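Local atomic coordinates of interferon alpha/beta receptor 1 (Mus musculus, PDB entry 3WCY), a protein that pairs with IFNAR2 to form the heterodimeric receptor for type I interferons, whose binding activates JAK-STAT signalling. Residues Y274-V282 with W293-S301; P307-T315 with L322-S330. All coordinates share one frame; numbering follows the deposited sequence.

In the fold
Both contacts are antiparallel strand pairs, but in successive fibronectin type-III domains of the receptor's extracellular part: contact 1 joins the last two strands of the third domain, contact 2 the first two of the fourth. Strand 297-300 precedes strand 311-316 in the chain, yet the contacts do not touch, their centres lying about 35 Å apart and their nearest atoms about 13 Å. Each is partly buried. Contact 1 is the richer in aromatic side chains and buries more surface, and some of its residues meet the chain of another protein. To the shared backbone ladder contact 2 adds branched aliphatic side chains, with threonines on its exposed face and no other chain of the assembly touching it.

Contact 1: residues Y274-V282 with W293-S301; sequences YTGTFFLHV and WSEEKFIDS
Strands 277-281 and 297-300 are the adjacent F and G strands of the third fibronectin type-III domain, with Phe-278 paired to Ile-299 and Leu-280 to Lys-297. Ile-299 N reaches Phe-278 O at 2.9 Å in a nearly straight bond, and Lys-297 N bonds Leu-280 O at 3.1 Å. At the other end of the pairing, Gly-276 O is gripped twice by one residue, accepting from both Ser-301 N and Ser-301 OG.

On the face bearing Phe-278 and Leu-280, Ile-299 CD1 sits over the Phe-278 ring, 3.8 Å from its centroid, in a CH-pi contact. A chi1 of 65° sets CG of Phe-278 between its backbone N and carbonyl carbon, bringing the face of the ring under that methyl, which also touches Leu-280 CD1. On the other face, CG of Phe-298 stands anti to the backbone N (chi1 175°), which carries CE1 to Thr-277 CB at 3.6 Å, while CD1 of the same ring lies over the Phe-279 ring. Thr-277 OG1 itself hydrogen-bonds an acidic side chain on the chain of another protein.

In this C'-C-F-G sheet strand 297-300 is outermost, and strand 277-281 also pairs with 235-238. Toward the C-terminal end of strand 277-281, His-281 makes an offset stack on the five-membered ring of Trp-293, planes 3° apart and centroids 4.1 Å apart. An alanine in place of Trp-293 would strip the indole from one face of the imidazole and is likely to leave His-281 less firmly fixed in rotation. Trp-252 also stacks with His-281, and Lys-242 forms a salt bridge with Glu-296 and a cation-pi contact with Phe-279.

Contact 2: residues P307-T315 with L322-S330; sequences PPPPVITVT and LVYVNCQDS
Thr-313 and Tyr-324 exchange a pair of backbone hydrogen bonds: Tyr-324 N gives to Thr-313 O at 2.7 Å, nearly straight at 169°, and Thr-313 N returns a bond to Tyr-324 O at 2.8 Å. Two residues on, Thr-315 N donates to Leu-322 O at 2.8 Å, while the reverse bond, from Leu-322 N to Thr-315 O, is more bent. The other end is looser: Val-311 N binds Asn-326 O at 2.8 Å, and Val-311 O accepts from Asn-326 N and weakly from Asn-326 ND2.

The Thr-313/Tyr-324 and Thr-315/Leu-322 pairs tie strands 311-316 and 321-326 into the A-B hairpin of the fourth fibronectin type-III domain, in a sheet that strand 358-361 completes beyond 321-326. Next to Asn-326, Cys-327 is joined to Cys-332 by a disulfide.

One face of the hairpin is aliphatic and turns to the opposing sheet. Ile-312 CD1 meets Val-323 CG1 at 3.8 Å, the isoleucine's CG1 standing anti to its backbone N (chi1 -160°) and touching the same methyl. Val-323 uses its other branch, CG2, for Val-314 CG1 at 3.9 Å; these two valines lie side by side and point the same way. Pro-310 CB likewise rests against Val-325 CG1. Val-372 and Ala-374 of strand 369-376 and Leu-392 of strand 392-395 pack against this face. Thr-313, Thr-315, Leu-322 and Tyr-324 project from the opposite face, where Thr-313 CB approaches Tyr-324 CB to 4.1 Å.

Contact 1: residues Y274-V282 with W293-S301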
loop_
_atom_site.group_PDB
_atom_site.type_symbol
_atom_site.label_atom_id
_atom_site.label_comp_id
_atom_site.label_asym_id
_atom_site.label_seq_id
_atom_site.Cartn_x
_atom_site.Cartn_y
_atom_site.Cartn_z
ATOM N N TYR A 274 -12.242 4.338 13.881
ATOM C CA TYR A 274 -12.594 2.962 13.564
ATOM C C TYR A 274 -11.735 2.122 12.627
ATOM O O TYR A 274 -11.788 0.895 12.742
ATOM C CB TYR A 274 -14.085 2.812 13.270
ATOM C CG TYR A 274 -14.620 3.676 12.153
ATOM C CD1 TYR A 274 -14.652 3.209 10.843
ATOM C CD2 TYR A 274 -15.215 4.906 12.423
ATOM C CE1 TYR A 274 -15.215 3.967 9.820
ATOM C CE2 TYR A 274 -15.782 5.674 11.407
ATOM C CZ TYR A 274 -15.782 5.198 10.104
ATOM O OH TYR A 274 -16.323 5.948 9.085
ATOM N N THR A 275 -10.946 2.732 11.730
ATOM C CA THR A 275 -10.102 1.950 10.811
ATOM C C THR A 275 -8.872 1.344 11.479
ATOM O O THR A 275 -8.416 1.843 12.506
ATOM C CB THR A 275 -9.808 2.696 9.499
ATOM O OG1 THR A 275 -9.238 3.976 9.780
ATOM C CG2 THR A 275 -11.037 2.824 8.611
ATOM N N GLY A 276 -8.367 0.259 10.893
ATOM C CA GLY A 276 -7.192 -0.467 11.373
ATOM C C GLY A 276 -5.909 0.321 11.221
ATOM O O GLY A 276 -4.967 0.157 12.006
ATOM N N THR A 277 -5.872 1.167 10.183
ATOM C CA THR A 277 -4.773 2.066 9.876
ATOM C C THR A 277 -5.345 3.447 9.648
ATOM O O THR A 277 -6.393 3.586 9.012
ATOM C CB THR A 277 -3.941 1.584 8.677
ATOM O OG1 THR A 277 -4.780 1.288 7.561
ATOM C CG2 THR A 277 -3.062 0.404 9.006
ATOM N N PHE A 278 -4.674 4.469 10.194
ATOM C CA PHE A 278 -5.087 5.861 10.048
ATOM C C PHE A 278 -3.958 6.892 10.201
ATOM O O PHE A 278 -2.892 6.581 10.739
ATOM C CB PHE A 278 -6.348 6.195 10.885
ATOM C CG PHE A 278 -6.246 6.134 12.392
ATOM C CD1 PHE A 278 -6.111 7.297 13.143
ATOM C CD2 PHE A 278 -6.383 4.927 13.066
ATOM C CE1 PHE A 278 -6.053 7.247 14.541
ATOM C CE2 PHE A 278 -6.329 4.878 14.463
ATOM C CZ PHE A 278 -6.162 6.037 15.191
ATOM N N PHE A 279 -4.189 8.101 9.671
ATOM C CA PHE A 279 -3.261 9.234 9.707
ATOM C C PHE A 279 -3.792 10.279 10.678
ATOM O O PHE A 279 -5.008 10.441 10.786
ATOM C CB PHE A 279 -3.113 9.867 8.306
ATOM C CG PHE A 279 -2.500 8.985 7.246
ATOM C CD1 PHE A 279 -3.297 8.197 6.425
ATOM C CD2 PHE A 279 -1.125 8.972 7.039
ATOM C CE1 PHE A 279 -2.727 7.391 5.437
ATOM C CE2 PHE A 279 -0.558 8.171 6.042
ATOM C CZ PHE A 279 -1.360 7.383 5.255
ATOM N N LEU A 280 -2.898 11.008 11.364
ATOM C CA LEU A 280 -3.329 12.045 12.305
ATOM C C LEU A 280 -2.760 13.447 12.009
ATOM O O LEU A 280 -1.595 13.594 11.625
ATOM C CB LEU A 280 -3.076 11.631 13.769
ATOM C CG LEU A 280 -3.959 10.508 14.328
ATOM C CD1 LEU A 280 -3.151 9.547 15.162
ATOM C CD2 LEU A 280 -5.091 11.056 15.151
ATOM N N HIS A 281 -3.619 14.466 12.184
ATOM C CA HIS A 281 -3.347 15.898 12.023
ATOM C C HIS A 281 -3.170 16.495 13.417
ATOM O O HIS A 281 -3.842 16.044 14.348
ATOM C CB HIS A 281 -4.569 16.584 11.387
ATOM C CG HIS A 281 -4.442 16.915 9.937
ATOM N ND1 HIS A 281 -5.537 17.348 9.208
ATOM C CD2 HIS A 281 -3.357 16.898 9.131
ATOM C CE1 HIS A 281 -5.088 17.571 7.987
ATOM N NE2 HIS A 281 -3.781 17.307 7.891
ATOM N N VAL A 282 -2.283 17.499 13.576
ATOM C CA VAL A 282 -2.068 18.157 14.878
ATOM C C VAL A 282 -2.036 19.673 14.693
ATOM O O VAL A 282 -2.939 20.241 14.085
ATOM C CB VAL A 282 -0.837 17.650 15.697
ATOM C CG1 VAL A 282 -0.968 18.037 17.169
ATOM C CG2 VAL A 282 -0.631 16.139 15.571
ATOM N N TRP A 293 -1.276 22.927 8.708
ATOM C CA TRP A 293 -1.392 21.600 9.306
ATOM C C TRP A 293 -0.030 20.949 9.499
ATOM O O TRP A 293 0.869 21.113 8.670
ATOM C CB TRP A 293 -2.315 20.692 8.491
ATOM C CG TRP A 293 -3.767 21.022 8.621
ATOM C CD1 TRP A 293 -4.582 21.521 7.648
ATOM C CD2 TRP A 293 -4.587 20.845 9.780
ATOM N NE1 TRP A 293 -5.860 21.668 8.130
ATOM C CE2 TRP A 293 -5.892 21.264 9.438
ATOM C CE3 TRP A 293 -4.345 20.379 11.087
ATOM C CZ2 TRP A 293 -6.953 21.238 10.354
ATOM C CZ3 TRP A 293 -5.398 20.341 11.989
ATOM C CH2 TRP A 293 -6.683 20.768 11.622
ATOM N N SER A 294 0.102 20.189 10.592
ATOM C CA SER A 294 1.297 19.439 10.979
ATOM C C SER A 294 1.523 18.231 10.047
ATOM O O SER A 294 0.657 17.909 9.223
ATOM C CB SER A 294 1.143 18.957 12.421
ATOM O OG SER A 294 2.135 18.018 12.809
ATOM N N GLU A 295 2.681 17.545 10.206
ATOM C CA GLU A 295 3.027 16.342 9.446
ATOM C C GLU A 295 1.992 15.270 9.765
ATOM O O GLU A 295 1.595 15.126 10.924
ATOM C CB GLU A 295 4.434 15.843 9.824
ATOM C CG GLU A 295 4.974 14.771 8.895
ATOM C CD GLU A 295 5.948 13.806 9.539
ATOM O OE1 GLU A 295 5.527 12.676 9.875
ATOM O OE2 GLU A 295 7.133 14.176 9.705
ATOM N N GLU A 296 1.534 14.550 8.734
ATOM C CA GLU A 296 0.552 13.481 8.890
ATOM C C GLU A 296 1.247 12.271 9.496
ATOM O O GLU A 296 2.158 11.715 8.881
ATOM C CB GLU A 296 -0.102 13.133 7.541
ATOM C CG GLU A 296 -0.920 14.272 6.959
ATOM C CD GLU A 296 -0.908 14.387 5.449
ATOM O OE1 GLU A 296 0.195 14.412 4.855
ATOM O OE2 GLU A 296 -2.006 14.511 4.863
ATOM N N LYS A 297 0.859 11.910 10.732
ATOM C CA LYS A 297 1.426 10.761 11.437
ATOM C C LYS A 297 0.580 9.514 11.178
ATOM O O LYS A 297 -0.577 9.453 11.599
ATOM C CB LYS A 297 1.580 11.046 12.947
ATOM C CG LYS A 297 2.144 9.880 13.768
ATOM C CD LYS A 297 3.654 9.707 13.611
ATOM C CE LYS A 297 4.158 8.435 14.246
ATOM N NZ LYS A 297 3.891 7.250 13.392
ATOM N N PHE A 298 1.163 8.533 10.468
ATOM C CA PHE A 298 0.510 7.269 10.145
ATOM C C PHE A 298 0.780 6.257 11.232
ATOM O O PHE A 298 1.939 6.000 11.561
ATOM C CB PHE A 298 1.000 6.721 8.798
ATOM C CG PHE A 298 0.465 5.348 8.455
ATOM C CD1 PHE A 298 -0.860 5.176 8.076
ATOM C CD2 PHE A 298 1.288 4.231 8.508
ATOM C CE1 PHE A 298 -1.353 3.910 7.763
ATOM C CE2 PHE A 298 0.793 2.964 8.193
ATOM C CZ PHE A 298 -0.524 2.813 7.819
ATOM N N ILE A 299 -0.286 5.653 11.759
ATOM C CA ILE A 299 -0.178 4.638 12.803
ATOM C C ILE A 299 -1.105 3.467 12.549
ATOM O O ILE A 299 -2.304 3.661 12.341
ATOM C CB ILE A 299 -0.299 5.208 14.250
ATOM C CG1 ILE A 299 -1.391 6.290 14.366
ATOM C CG2 ILE A 299 1.045 5.720 14.762
ATOM C CD1 ILE A 299 -2.637 5.802 14.972
ATOM N N ASP A 300 -0.531 2.251 12.536
ATOM C CA ASP A 300 -1.249 0.992 12.342
ATOM C C ASP A 300 -1.624 0.404 13.703
ATOM O O ASP A 300 -0.743 0.152 14.527
ATOM C CB ASP A 300 -0.396 -0.008 11.536
ATOM C CG ASP A 300 -0.806 -1.461 11.715
ATOM O OD1 ASP A 300 -1.941 -1.815 11.318
ATOM O OD2 ASP A 300 -0.013 -2.232 12.293
ATOM N N SER A 301 -2.929 0.190 13.932
ATOM C CA SER A 301 -3.433 -0.397 15.171
ATOM C C SER A 301 -3.752 -1.870 14.929
ATOM O O SER A 301 -4.813 -2.205 14.397
ATOM C CB SER A 301 -4.648 0.370 15.688
ATOM O OG SER A 301 -5.697 0.425 14.735
#

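Contact 2: residues P307-T315 with L322-S330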
loop_
_atom_site.group_PDB
_atom_site.type_symbol
_atom_site.label_atom_id
_atom_site.label_comp_id
_atom_site.label_asym_id
_atom_site.label_seq_id
_atom_site.Cartn_x
_atom_site.Cartn_y
_atom_site.Cartn_z
ATOM N N PRO A 307 5.673 -12.806 16.568
ATOM C CA PRO A 307 5.936 -14.114 17.191
ATOM C C PRO A 307 6.693 -14.022 18.539
ATOM O O PRO A 307 7.114 -12.920 18.909
ATOM C CB PRO A 307 6.748 -14.825 16.095
ATOM C CG PRO A 307 7.456 -13.700 15.319
ATOM C CD PRO A 307 6.834 -12.386 15.760
ATOM N N PRO A 308 6.898 -15.136 19.299
ATOM C CA PRO A 308 7.672 -15.032 20.550
ATOM C C PRO A 308 9.180 -14.843 20.275
ATOM O O PRO A 308 9.609 -15.050 19.132
ATOM C CB PRO A 308 7.387 -16.365 21.266
ATOM C CG PRO A 308 6.361 -17.074 20.442
ATOM C CD PRO A 308 6.490 -16.533 19.062
ATOM N N PRO A 309 10.013 -14.455 21.281
ATOM C CA PRO A 309 11.450 -14.257 21.010
ATOM C C PRO A 309 12.221 -15.519 20.582
ATOM O O PRO A 309 11.890 -16.612 21.052
ATOM C CB PRO A 309 11.983 -13.699 22.336
ATOM C CG PRO A 309 11.031 -14.189 23.363
ATOM C CD PRO A 309 9.695 -14.137 22.690
ATOM N N PRO A 310 13.265 -15.392 19.715
ATOM C CA PRO A 310 14.036 -16.580 19.307
ATOM C C PRO A 310 15.061 -17.003 20.366
ATOM O O PRO A 310 15.278 -16.266 21.334
ATOM C CB PRO A 310 14.719 -16.132 18.001
ATOM C CG PRO A 310 14.295 -14.712 17.761
ATOM C CD PRO A 310 13.797 -14.182 19.064
ATOM N N VAL A 311 15.691 -18.186 20.192
ATOM C CA VAL A 311 16.703 -18.674 21.140
ATOM C C VAL A 311 18.118 -18.445 20.596
ATOM O O VAL A 311 18.569 -19.144 19.684
ATOM C CB VAL A 311 16.478 -20.116 21.673
ATOM C CG1 VAL A 311 17.382 -20.394 22.867
ATOM C CG2 VAL A 311 15.018 -20.357 22.046
ATOM N N ILE A 312 18.801 -17.444 21.171
ATOM C CA ILE A 312 20.153 -17.024 20.814
ATOM C C ILE A 312 21.234 -17.923 21.451
ATOM O O ILE A 312 21.134 -18.282 22.630
ATOM C CB ILE A 312 20.343 -15.490 21.061
ATOM C CG1 ILE A 312 21.530 -14.919 20.275
ATOM C CG2 ILE A 312 20.375 -15.102 22.556
ATOM C CD1 ILE A 312 21.525 -13.389 20.105
ATOM N N THR A 313 22.239 -18.309 20.643
ATOM C CA THR A 313 23.372 -19.147 21.049
ATOM C C THR A 313 24.675 -18.414 20.699
ATOM O O THR A 313 24.845 -17.972 19.560
ATOM C CB THR A 313 23.301 -20.533 20.375
ATOM O OG1 THR A 313 21.945 -20.975 20.260
ATOM C CG2 THR A 313 24.100 -21.568 21.114
ATOM N N VAL A 314 25.577 -18.254 21.679
ATOM C CA VAL A 314 26.847 -17.557 21.445
ATOM C C VAL A 314 28.056 -18.445 21.646
ATOM O O VAL A 314 28.170 -19.125 22.661
ATOM C CB VAL A 314 26.988 -16.171 22.130
ATOM C CG1 VAL A 314 25.999 -15.163 21.551
ATOM C CG2 VAL A 314 26.840 -16.264 23.643
ATOM N N THR A 315 28.944 -18.457 20.662
ATOM C CA THR A 315 30.159 -19.256 20.690
ATOM C C THR A 315 31.344 -18.323 20.462
ATOM O O THR A 315 31.633 -17.925 19.328
ATOM C CB THR A 315 30.059 -20.433 19.704
ATOM O OG1 THR A 315 28.751 -21.005 19.765
ATOM C CG2 THR A 315 31.091 -21.501 19.970
ATOM N N LEU A 322 30.901 -16.162 17.083
ATOM C CA LEU A 322 29.788 -16.750 16.337
ATOM C C LEU A 322 28.490 -16.693 17.137
ATOM O O LEU A 322 28.466 -17.058 18.311
ATOM C CB LEU A 322 30.106 -18.194 15.927
ATOM C CG LEU A 322 29.731 -18.591 14.500
ATOM C CD1 LEU A 322 30.579 -19.758 14.028
ATOM C CD2 LEU A 322 28.239 -18.933 14.382
ATOM N N VAL A 323 27.420 -16.217 16.488
ATOM C CA VAL A 323 26.085 -16.054 17.070
ATOM C C VAL A 323 25.069 -16.871 16.251
ATOM O O VAL A 323 25.039 -16.753 15.024
ATOM C CB VAL A 323 25.691 -14.544 17.171
ATOM C CG1 VAL A 323 24.280 -14.364 17.716
ATOM C CG2 VAL A 323 26.682 -13.761 18.025
ATOM N N TYR A 324 24.254 -17.701 16.926
ATOM C CA TYR A 324 23.224 -18.497 16.260
ATOM C C TYR A 324 21.815 -18.154 16.739
ATOM O O TYR A 324 21.509 -18.294 17.924
ATOM C CB TYR A 324 23.480 -20.015 16.358
ATOM C CG TYR A 324 22.851 -20.778 15.213
ATOM C CD1 TYR A 324 23.625 -21.271 14.169
ATOM C CD2 TYR A 324 21.472 -20.955 15.140
ATOM C CE1 TYR A 324 23.045 -21.929 13.085
ATOM C CE2 TYR A 324 20.878 -21.588 14.051
ATOM C CZ TYR A 324 21.669 -22.086 13.031
ATOM O OH TYR A 324 21.079 -22.732 11.970
ATOM N N VAL A 325 20.952 -17.745 15.797
ATOM C CA VAL A 325 19.550 -17.405 16.055
ATOM C C VAL A 325 18.692 -18.609 15.698
ATOM O O VAL A 325 18.771 -19.114 14.581
ATOM C CB VAL A 325 19.072 -16.143 15.293
ATOM C CG1 VAL A 325 17.779 -15.609 15.897
ATOM C CG2 VAL A 325 20.141 -15.057 15.268
ATOM N N ASN A 326 17.876 -19.067 16.642
ATOM C CA ASN A 326 16.997 -20.207 16.421
ATOM C C ASN A 326 15.549 -19.768 16.585
ATOM O O ASN A 326 15.192 -19.288 17.661
ATOM C CB ASN A 326 17.339 -21.338 17.398
ATOM C CG ASN A 326 18.618 -22.074 17.085
ATOM O OD1 ASN A 326 18.697 -22.846 16.122
ATOM N ND2 ASN A 326 19.624 -21.912 17.938
ATOM N N CYS A 327 14.722 -19.910 15.522
ATOM C CA CYS A 327 13.291 -19.574 15.579
ATOM C C CYS A 327 12.552 -20.576 16.484
ATOM O O CYS A 327 12.923 -21.753 16.532
ATOM C CB CYS A 327 12.670 -19.508 14.185
ATOM S SG CYS A 327 12.569 -21.104 13.327
ATOM N N GLN A 328 11.527 -20.101 17.211
ATOM C CA GLN A 328 10.754 -20.925 18.143
ATOM C C GLN A 328 9.521 -21.653 17.539
ATOM O O GLN A 328 8.592 -22.027 18.263
ATOM C CB GLN A 328 10.453 -20.166 19.447
ATOM C CG GLN A 328 11.687 -19.983 20.326
ATOM C CD GLN A 328 11.366 -20.100 21.796
ATOM O OE1 GLN A 328 11.321 -19.104 22.527
ATOM N NE2 GLN A 328 11.154 -21.325 22.271
ATOM N N ASP A 329 9.551 -21.885 16.214
ATOM C CA ASP A 329 8.531 -22.606 15.448
ATOM C C ASP A 329 9.200 -23.139 14.183
ATOM O O ASP A 329 9.324 -22.417 13.186
ATOM C CB ASP A 329 7.317 -21.710 15.114
ATOM C CG ASP A 329 6.248 -22.410 14.283
ATOM O OD1 ASP A 329 5.556 -23.307 14.831
ATOM O OD2 ASP A 329 6.108 -22.068 13.085
ATOM N N SER A 330 9.663 -24.395 14.249
ATOM C CA SER A 330 10.372 -25.059 13.154
ATOM C C SER A 330 9.468 -25.985 12.304
ATOM O O SER A 330 8.444 -26.423 12.825
ATOM C CB SER A 330 11.597 -25.788 13.691
ATOM O OG SER A 330 12.493 -24.858 14.280
#